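Local coordinates for rRNA N-glycosidase (Bougainvillea spectabilis, PDB 3CTK), which belongs to the ribosome-inactivating proteins, plant toxins built on a mixed alpha/beta fold with a central helical bundle beside a mixed sheet, at residues Ala167-Ile172 against Pro239-Leu244; Lys126-Gly131 against Phe156-Gln161. One frame throughout, in Å; residues are numbered along the deposited sequence.

Interaction 1 (Ala167-Ile172 against Pro239-Leu244); sequences ARFKYI and PDMGIL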
ATOM      1  N   ALA A 167       2.414   5.129   2.037  1.00  4.95           N
ATOM      2  CA  ALA A 167       1.649   6.311   1.664  1.00  4.97           C
ATOM      3  C   ALA A 167       0.764   6.721   2.844  1.00  4.91           C
ATOM      4  O   ALA A 167       0.647   7.902   3.170  1.00  3.85           O
ATOM      5  CB  ALA A 167       0.786   6.012   0.438  1.00  5.18           C
ATOM      6  N   ARG A 168       0.156   5.730   3.488  1.00  4.05           N
ATOM      7  CA  ARG A 168      -0.725   5.977   4.623  1.00  4.28           C
ATOM      8  C   ARG A 168       0.007   6.481   5.862  1.00  5.11           C
ATOM      9  O   ARG A 168      -0.501   7.346   6.578  1.00  5.77           O
ATOM     10  CB  ARG A 168      -1.466   4.695   5.020  1.00  3.16           C
ATOM     11  CG  ARG A 168      -2.471   4.151   4.017  1.00  3.69           C
ATOM     12  CD  ARG A 168      -2.947   2.777   4.486  1.00  5.19           C
ATOM     13  NE  ARG A 168      -4.023   2.220   3.670  1.00  8.92           N
ATOM     14  CZ  ARG A 168      -4.099   0.938   3.325  1.00 14.85           C
ATOM     15  NH1 ARG A 168      -3.155   0.093   3.720  1.00 17.15           N
ATOM     16  NH2 ARG A 168      -5.120   0.494   2.599  1.00 12.61           N
ATOM     17  N   PHE A 169       1.197   5.936   6.102  1.00  4.78           N
ATOM     18  CA  PHE A 169       1.984   6.253   7.295  1.00  4.49           C
ATOM     19  C   PHE A 169       3.402   6.766   7.072  1.00  5.07           C
ATOM     20  O   PHE A 169       4.260   6.039   6.564  1.00  4.88           O
ATOM     21  CB  PHE A 169       2.076   5.001   8.178  1.00  4.56           C
ATOM     22  CG  PHE A 169       0.753   4.487   8.651  1.00  4.42           C
ATOM     23  CD1 PHE A 169       0.121   5.063   9.748  1.00  4.73           C
ATOM     24  CD2 PHE A 169       0.138   3.410   8.012  1.00  4.03           C
ATOM     25  CE1 PHE A 169      -1.104   4.576  10.206  1.00  3.65           C
ATOM     26  CE2 PHE A 169      -1.091   2.915   8.462  1.00  3.58           C
ATOM     27  CZ  PHE A 169      -1.711   3.498   9.561  1.00  4.27           C
ATOM     28  N   LYS A 170       3.662   8.005   7.479  1.00  5.45           N
ATOM     29  CA  LYS A 170       5.005   8.560   7.349  1.00  6.70           C
ATOM     30  C   LYS A 170       6.010   7.706   8.127  1.00  6.39           C
ATOM     31  O   LYS A 170       7.171   7.598   7.732  1.00  7.56           O
ATOM     32  CB  LYS A 170       5.050   9.996   7.876  1.00  8.53           C
ATOM     33  CG  LYS A 170       4.385  11.011   6.962  1.00 11.38           C
ATOM     34  CD  LYS A 170       4.498  12.416   7.537  1.00 15.09           C
ATOM     35  CE  LYS A 170       3.908  13.446   6.589  1.00 17.46           C
ATOM     36  NZ  LYS A 170       3.994  14.823   7.154  1.00 19.33           N
ATOM     37  N   TYR A 171       5.566   7.101   9.229  1.00  5.79           N
ATOM     38  CA  TYR A 171       6.450   6.260  10.035  1.00  5.48           C
ATOM     39  C   TYR A 171       6.987   5.098   9.203  1.00  6.36           C
ATOM     40  O   TYR A 171       8.184   4.788   9.242  1.00  4.87           O
ATOM     41  CB  TYR A 171       5.720   5.685  11.253  1.00  7.02           C
ATOM     42  CG  TYR A 171       6.620   4.806  12.097  1.00  7.12           C
ATOM     43  CD1 TYR A 171       7.551   5.366  12.974  1.00  7.33           C
ATOM     44  CD2 TYR A 171       6.591   3.417  11.968  1.00  8.19           C
ATOM     45  CE1 TYR A 171       8.431   4.566  13.698  1.00  8.01           C
ATOM     46  CE2 TYR A 171       7.471   2.606  12.689  1.00  8.39           C
ATOM     47  CZ  TYR A 171       8.386   3.189  13.548  1.00  8.93           C
ATOM     48  OH  TYR A 171       9.262   2.395  14.253  1.00 10.30           O
ATOM     49  N   ILE A 172       6.094   4.453   8.457  1.00  5.52           N
ATOM     50  CA  ILE A 172       6.479   3.326   7.619  1.00  4.92           C
ATOM     51  C   ILE A 172       7.354   3.814   6.466  1.00  5.71           C
ATOM     52  O   ILE A 172       8.327   3.160   6.101  1.00  7.12           O
ATOM     53  CB  ILE A 172       5.224   2.580   7.087  1.00  4.29           C
ATOM     54  CG1 ILE A 172       4.439   2.010   8.272  1.00  4.86           C
ATOM     55  CG2 ILE A 172       5.630   1.451   6.141  1.00  4.65           C
ATOM     56  CD1 ILE A 172       3.205   1.195   7.883  1.00  3.49           C
ATOM     57  N   PRO A 239       2.359  12.984  13.654  1.00  8.67           N
ATOM     58  CA  PRO A 239       3.653  12.915  12.959  1.00  8.54           C
ATOM     59  C   PRO A 239       3.892  11.616  12.183  1.00  7.93           C
ATOM     60  O   PRO A 239       4.720  11.580  11.270  1.00  8.62           O
ATOM     61  CB  PRO A 239       4.665  13.093  14.089  1.00  9.05           C
ATOM     62  CG  PRO A 239       3.906  13.910  15.100  1.00  9.57           C
ATOM     63  CD  PRO A 239       2.553  13.251  15.090  1.00  9.65           C
ATOM     64  N   ASP A 240       3.187  10.551  12.553  1.00  6.66           N
ATOM     65  CA  ASP A 240       3.348   9.267  11.872  1.00  7.09           C
ATOM     66  C   ASP A 240       2.375   9.082  10.711  1.00  6.79           C
ATOM     67  O   ASP A 240       2.479   8.111   9.961  1.00  6.73           O
ATOM     68  CB  ASP A 240       3.150   8.104  12.853  1.00  7.47           C
ATOM     69  CG  ASP A 240       4.194   8.071  13.949  1.00 11.57           C
ATOM     70  OD1 ASP A 240       5.379   8.336  13.658  1.00 14.85           O
ATOM     71  OD2 ASP A 240       3.829   7.761  15.101  1.00 13.84           O
ATOM     72  N   MET A 241       1.435  10.011  10.555  1.00  5.96           N
ATOM     73  CA  MET A 241       0.424   9.900   9.501  1.00  4.72           C
ATOM     74  C   MET A 241       0.760  10.547   8.162  1.00  5.58           C
ATOM     75  O   MET A 241       1.261  11.672   8.107  1.00  5.97           O
ATOM     76  CB  MET A 241      -0.904  10.476   9.992  1.00  4.54           C
ATOM     77  CG  MET A 241      -1.432   9.852  11.270  1.00  5.60           C
ATOM     78  SD  MET A 241      -1.493   8.045  11.218  1.00  8.49           S
ATOM     79  CE  MET A 241      -2.798   7.751  10.024  1.00  8.63           C
ATOM     80  N   GLY A 242       0.459   9.822   7.085  1.00  4.01           N
ATOM     81  CA  GLY A 242       0.696  10.320   5.739  1.00  5.77           C
ATOM     82  C   GLY A 242      -0.612  10.784   5.113  1.00  5.24           C
ATOM     83  O   GLY A 242      -0.686  11.860   4.517  1.00  6.84           O
ATOM     84  N   ILE A 243      -1.643   9.957   5.232  1.00  4.24           N
ATOM     85  CA  ILE A 243      -2.972  10.290   4.713  1.00  3.94           C
ATOM     86  C   ILE A 243      -3.994   9.445   5.470  1.00  5.28           C
ATOM     87  O   ILE A 243      -3.753   8.265   5.746  1.00  5.97           O
ATOM     88  CB  ILE A 243      -3.094  10.029   3.181  1.00  4.68           C
ATOM     89  CG1 ILE A 243      -4.493  10.430   2.702  1.00  4.62           C
ATOM     90  CG2 ILE A 243      -2.834   8.565   2.866  1.00  6.42           C
ATOM     91  CD1 ILE A 243      -4.642  10.477   1.183  1.00  4.78           C
ATOM     92  N   LEU A 244      -5.117  10.065   5.825  1.00  4.37           N
ATOM     93  CA  LEU A 244      -6.174   9.390   6.574  1.00  5.15           C
ATOM     94  C   LEU A 244      -7.277   8.821   5.698  1.00  5.04           C
ATOM     95  O   LEU A 244      -7.491   9.263   4.567  1.00  5.20           O
ATOM     96  CB  LEU A 244      -6.824  10.351   7.574  1.00  6.81           C
ATOM     97  CG  LEU A 244      -5.929  11.105   8.564  1.00  9.73           C
ATOM     98  CD1 LEU A 244      -6.801  11.929   9.500  1.00 11.45           C
ATOM     99  CD2 LEU A 244      -5.079  10.129   9.350  1.00 10.79           C
TER
HETATM  100  O   HOH W   1       2.024  14.223   9.202  1.00 16.44           O

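Interaction 2 (Lys126-Gly131 against Phe156-Gln161); sequences KDLELG and FLIVIQ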
ATOM      1  N   LYS A 126       5.840 -10.546   9.628  1.00  9.19           N
ATOM      2  CA  LYS A 126       6.993 -10.346  10.499  1.00 10.01           C
ATOM      3  C   LYS A 126       8.254 -11.068  10.028  1.00 10.21           C
ATOM      4  O   LYS A 126       9.361 -10.688  10.414  1.00  9.70           O
ATOM      5  CB  LYS A 126       6.661 -10.781  11.928  1.00 12.81           C
ATOM      6  CG  LYS A 126       6.528 -12.283  12.109  1.00 15.46           C
ATOM      7  CD  LYS A 126       6.249 -12.636  13.560  1.00 21.39           C
ATOM      8  CE  LYS A 126       6.200 -14.141  13.758  1.00 23.69           C
ATOM      9  NZ  LYS A 126       5.118 -14.773  12.956  1.00 27.36           N
ATOM     10  N   ASP A 127       8.090 -12.096   9.196  1.00  9.48           N
ATOM     11  CA  ASP A 127       9.229 -12.867   8.696  1.00 10.13           C
ATOM     12  C   ASP A 127       9.619 -12.587   7.247  1.00 10.87           C
ATOM     13  O   ASP A 127      10.608 -13.133   6.755  1.00 10.64           O
ATOM     14  CB  ASP A 127       8.957 -14.370   8.840  1.00 11.44           C
ATOM     15  CG  ASP A 127       8.654 -14.772  10.264  1.00 14.08           C
ATOM     16  OD1 ASP A 127       9.400 -14.341  11.164  1.00 16.38           O
ATOM     17  OD2 ASP A 127       7.680 -15.524  10.484  1.00 14.38           O
ATOM     18  N   LEU A 128       8.853 -11.746   6.561  1.00  9.20           N
ATOM     19  CA  LEU A 128       9.144 -11.433   5.165  1.00  9.38           C
ATOM     20  C   LEU A 128       9.935 -10.136   5.020  1.00 10.21           C
ATOM     21  O   LEU A 128       9.465  -9.063   5.399  1.00  8.84           O
ATOM     22  CB  LEU A 128       7.840 -11.335   4.366  1.00  8.85           C
ATOM     23  CG  LEU A 128       7.986 -11.155   2.854  1.00 10.77           C
ATOM     24  CD1 LEU A 128       8.701 -12.365   2.263  1.00 12.29           C
ATOM     25  CD2 LEU A 128       6.610 -10.997   2.218  1.00 12.16           C
ATOM     26  N   GLU A 129      11.134 -10.238   4.454  1.00  9.46           N
ATOM     27  CA  GLU A 129      11.995  -9.076   4.274  1.00  9.98           C
ATOM     28  C   GLU A 129      11.463  -8.094   3.242  1.00  8.77           C
ATOM     29  O   GLU A 129      10.995  -8.487   2.175  1.00  8.59           O
ATOM     30  CB  GLU A 129      13.397  -9.519   3.865  1.00 13.35           C
ATOM     31  CG  GLU A 129      13.986 -10.586   4.763  1.00 18.40           C
ATOM     32  CD  GLU A 129      15.364 -11.017   4.313  1.00 21.28           C
ATOM     33  OE1 GLU A 129      16.348 -10.342   4.684  1.00 23.55           O
ATOM     34  OE2 GLU A 129      15.458 -12.023   3.576  1.00 23.95           O
ATOM     35  N   LEU A 130      11.546  -6.812   3.577  1.00  6.69           N
ATOM     36  CA  LEU A 130      11.098  -5.739   2.702  1.00  6.50           C
ATOM     37  C   LEU A 130      12.330  -4.970   2.229  1.00  6.90           C
ATOM     38  O   LEU A 130      13.397  -5.054   2.840  1.00  6.64           O
ATOM     39  CB  LEU A 130      10.163  -4.798   3.462  1.00  5.64           C
ATOM     40  CG  LEU A 130       8.925  -5.440   4.093  1.00  6.46           C
ATOM     41  CD1 LEU A 130       8.177  -4.400   4.923  1.00  8.30           C
ATOM     42  CD2 LEU A 130       8.026  -6.002   3.004  1.00  6.58           C
ATOM     43  N   GLY A 131      12.174  -4.214   1.151  1.00  6.39           N
ATOM     44  CA  GLY A 131      13.288  -3.451   0.623  1.00  7.45           C
ATOM     45  C   GLY A 131      13.258  -3.427  -0.889  1.00  7.29           C
ATOM     46  O   GLY A 131      12.598  -4.253  -1.514  1.00  7.46           O
ATOM     47  N   PHE A 156       2.665  -9.312  -3.523  1.00  4.01           N
ATOM     48  CA  PHE A 156       1.654  -8.413  -2.970  1.00  4.34           C
ATOM     49  C   PHE A 156       2.011  -7.967  -1.556  1.00  5.07           C
ATOM     50  O   PHE A 156       1.898  -6.790  -1.229  1.00  5.10           O
ATOM     51  CB  PHE A 156       0.268  -9.072  -2.979  1.00  4.35           C
ATOM     52  CG  PHE A 156      -0.444  -8.974  -4.304  1.00  4.52           C
ATOM     53  CD1 PHE A 156      -0.807 -10.119  -5.006  1.00  5.08           C
ATOM     54  CD2 PHE A 156      -0.754  -7.729  -4.848  1.00  7.04           C
ATOM     55  CE1 PHE A 156      -1.468 -10.028  -6.229  1.00  6.20           C
ATOM     56  CE2 PHE A 156      -1.415  -7.627  -6.071  1.00  7.89           C
ATOM     57  CZ  PHE A 156      -1.773  -8.779  -6.764  1.00  5.25           C
ATOM     58  N   LEU A 157       2.448  -8.900  -0.718  1.00  5.60           N
ATOM     59  CA  LEU A 157       2.808  -8.552   0.654  1.00  4.64           C
ATOM     60  C   LEU A 157       3.897  -7.490   0.691  1.00  4.97           C
ATOM     61  O   LEU A 157       3.833  -6.550   1.486  1.00  4.74           O
ATOM     62  CB  LEU A 157       3.270  -9.800   1.420  1.00  5.52           C
ATOM     63  CG  LEU A 157       2.151 -10.782   1.779  1.00  5.84           C
ATOM     64  CD1 LEU A 157       2.728 -12.076   2.336  1.00  7.17           C
ATOM     65  CD2 LEU A 157       1.226 -10.126   2.792  1.00  7.01           C
ATOM     66  N   ILE A 158       4.896  -7.634  -0.172  1.00  3.68           N
ATOM     67  CA  ILE A 158       5.992  -6.675  -0.205  1.00  3.92           C
ATOM     68  C   ILE A 158       5.567  -5.322  -0.770  1.00  4.81           C
ATOM     69  O   ILE A 158       5.799  -4.284  -0.147  1.00  4.24           O
ATOM     70  CB  ILE A 158       7.188  -7.231  -1.019  1.00  3.95           C
ATOM     71  CG1 ILE A 158       7.708  -8.509  -0.346  1.00  2.42           C
ATOM     72  CG2 ILE A 158       8.296  -6.179  -1.115  1.00  3.48           C
ATOM     73  CD1 ILE A 158       8.777  -9.246  -1.137  1.00  5.25           C
ATOM     74  N   VAL A 159       4.918  -5.326  -1.930  1.00  3.63           N
ATOM     75  CA  VAL A 159       4.514  -4.066  -2.549  1.00  3.80           C
ATOM     76  C   VAL A 159       3.441  -3.304  -1.767  1.00  4.76           C
ATOM     77  O   VAL A 159       3.467  -2.070  -1.716  1.00  5.20           O
ATOM     78  CB  VAL A 159       4.046  -4.287  -4.013  1.00  5.75           C
ATOM     79  CG1 VAL A 159       2.602  -4.765  -4.051  1.00  5.18           C
ATOM     80  CG2 VAL A 159       4.218  -2.996  -4.809  1.00  5.04           C
ATOM     81  N   ILE A 160       2.508  -4.019  -1.147  1.00  3.83           N
ATOM     82  CA  ILE A 160       1.461  -3.352  -0.379  1.00  4.43           C
ATOM     83  C   ILE A 160       2.061  -2.569   0.790  1.00  5.16           C
ATOM     84  O   ILE A 160       1.660  -1.435   1.066  1.00  4.98           O
ATOM     85  CB  ILE A 160       0.422  -4.367   0.166  1.00  4.24           C
ATOM     86  CG1 ILE A 160      -0.447  -4.883  -0.989  1.00  5.11           C
ATOM     87  CG2 ILE A 160      -0.438  -3.713   1.235  1.00  3.77           C
ATOM     88  CD1 ILE A 160      -1.377  -6.025  -0.612  1.00  8.67           C
ATOM     89  N   GLN A 161       3.032  -3.164   1.471  1.00  3.09           N
ATOM     90  CA  GLN A 161       3.652  -2.487   2.602  1.00  4.40           C
ATOM     91  C   GLN A 161       4.595  -1.353   2.182  1.00  4.83           C
ATOM     92  O   GLN A 161       4.615  -0.295   2.814  1.00  5.60           O
ATOM     93  CB  GLN A 161       4.403  -3.498   3.467  1.00  5.03           C
ATOM     94  CG  GLN A 161       3.530  -4.638   3.973  1.00  5.13           C
ATOM     95  CD  GLN A 161       4.276  -5.532   4.940  1.00  6.56           C
ATOM     96  OE1 GLN A 161       4.494  -5.168   6.092  1.00  7.48           O
ATOM     97  NE2 GLN A 161       4.688  -6.704   4.468  1.00  5.12           N
TER

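Interaction 1 (Ala167-Ile172 against Pro239-Leu244)
Arg168 O, at the end of helix 149-168, accepts two backbone hydrogen bonds from the loop 239-244: a short one from Gly242 N (2.7 Å) and a longer one from Ile243 N (3.2 Å). Both N-H groups reach the oxygen from the same face of the carbonyl plane, standing well above it. One residue earlier, Ala167 O, hydrogen-bonded to Arg22 NE, also receives a CA-H contact from Gly242 and lies against Ile243 CG2, 3.6 Å away. On the other side of the break at Phe169, where helix 170-180 is about to begin, Tyr171 N makes a weak bond to Asp240 O.

Beside these bonds the side chains pack. Phe169 and Met241 run side by side; bends at chi2 and chi3 (-51° and -69°) fold the thioether back, so that Met241 CE comes 3.6 Å from Phe169 CE1. The sulfur stands 4.7 Å from the ring centroid in an oblique Met-aromatic contact, while Asp240 O lies at the ring edge, in its plane. Lys170, extended beyond CG, passes Met241 O with its methylenes, and a water bridges Lys170 NZ to that same oxygen. Tyr171 CB rests 3.6 Å from Asp240 OD1, ring and carboxylate planes 78° apart.

Farther out, Lys190 forms a salt bridge with Asp240 and a cation-pi contact with Tyr171. At the helix break, two loop N-H groups thus hold Arg168 O, Tyr171 N has a weak bond to the loop, and Phe169 and Met241 pack against Ile201 of helix 198-208.

Interaction 2 (Lys126-Gly131 against Phe156-Gln161)
Leu128 holds CG anti to its backbone N (chi1 -174°), which together with chi2 (62°) sends CD2 toward helix 149-168, whereas Leu130 has CG anti to the carbonyl carbon (chi1 -57°) and leans its two methyls over the next part of the same helix. The two leucines share Ile158, to which Leu128 adds Leu157 and Leu130 adds Gln161. Leu128 CD2 enters between two consecutive helix residues, 3.6 Å from Leu157 CB and 3.7 Å from Ile158 CG1, and its side chain crosses that of Ile158 at about a right angle.

Leu130 CD2 settles 3.9 Å from Ile158 CA, close to the helix backbone, and 4.1 Å from the branch methyl Ile158 CG2. Its other methyl, CD1, lies beside Gln161, whose CB is 4.1 Å off; these two side chains also cross nearly perpendicularly. On Ile158, CG1 faces Leu128, CG2 faces Leu130, and CD1 reaches to 4.1 Å from Glu129 O. No hydrogen bond joins the segments.

Leu157 continues onto Leu117 and Ala121 of helix 114-121, and Ile158 onto Leu135 and Ser138 of helix 132-142. Glu129 points away from the helix, its carboxylate in a salt bridge with Lys134. Gly131 stands at the N-cap of helix 132-142. This is apolar packing of an interhelical connection, the segment between helices 114-121 and 132-142, against the long helix 149-168 in the helical part of the ribosome-inactivating protein fold.

Both contacts draw on helix 149-168: interaction 2 uses the middle of it, residues 156-161, and interaction 1 its last two residues and the break that leads into helix 170-180. Their centres lie about 17 Å apart, and the two touch where Ile172 CG2 packs 3.9 Å from Gln161 O. Along the chain they follow in series, 126-131 with 156-161 closing before 167-172 meets 239-244. The earlier contact is apolar, packing the connection before helix 132-142 on helix 149-168, and is closer in sequence than interaction 1; the later one brings in the distant C-terminal loop through backbone hydrogen bonds and side-chain packing. Ile172 also packs on Glu195 of helix 189-196.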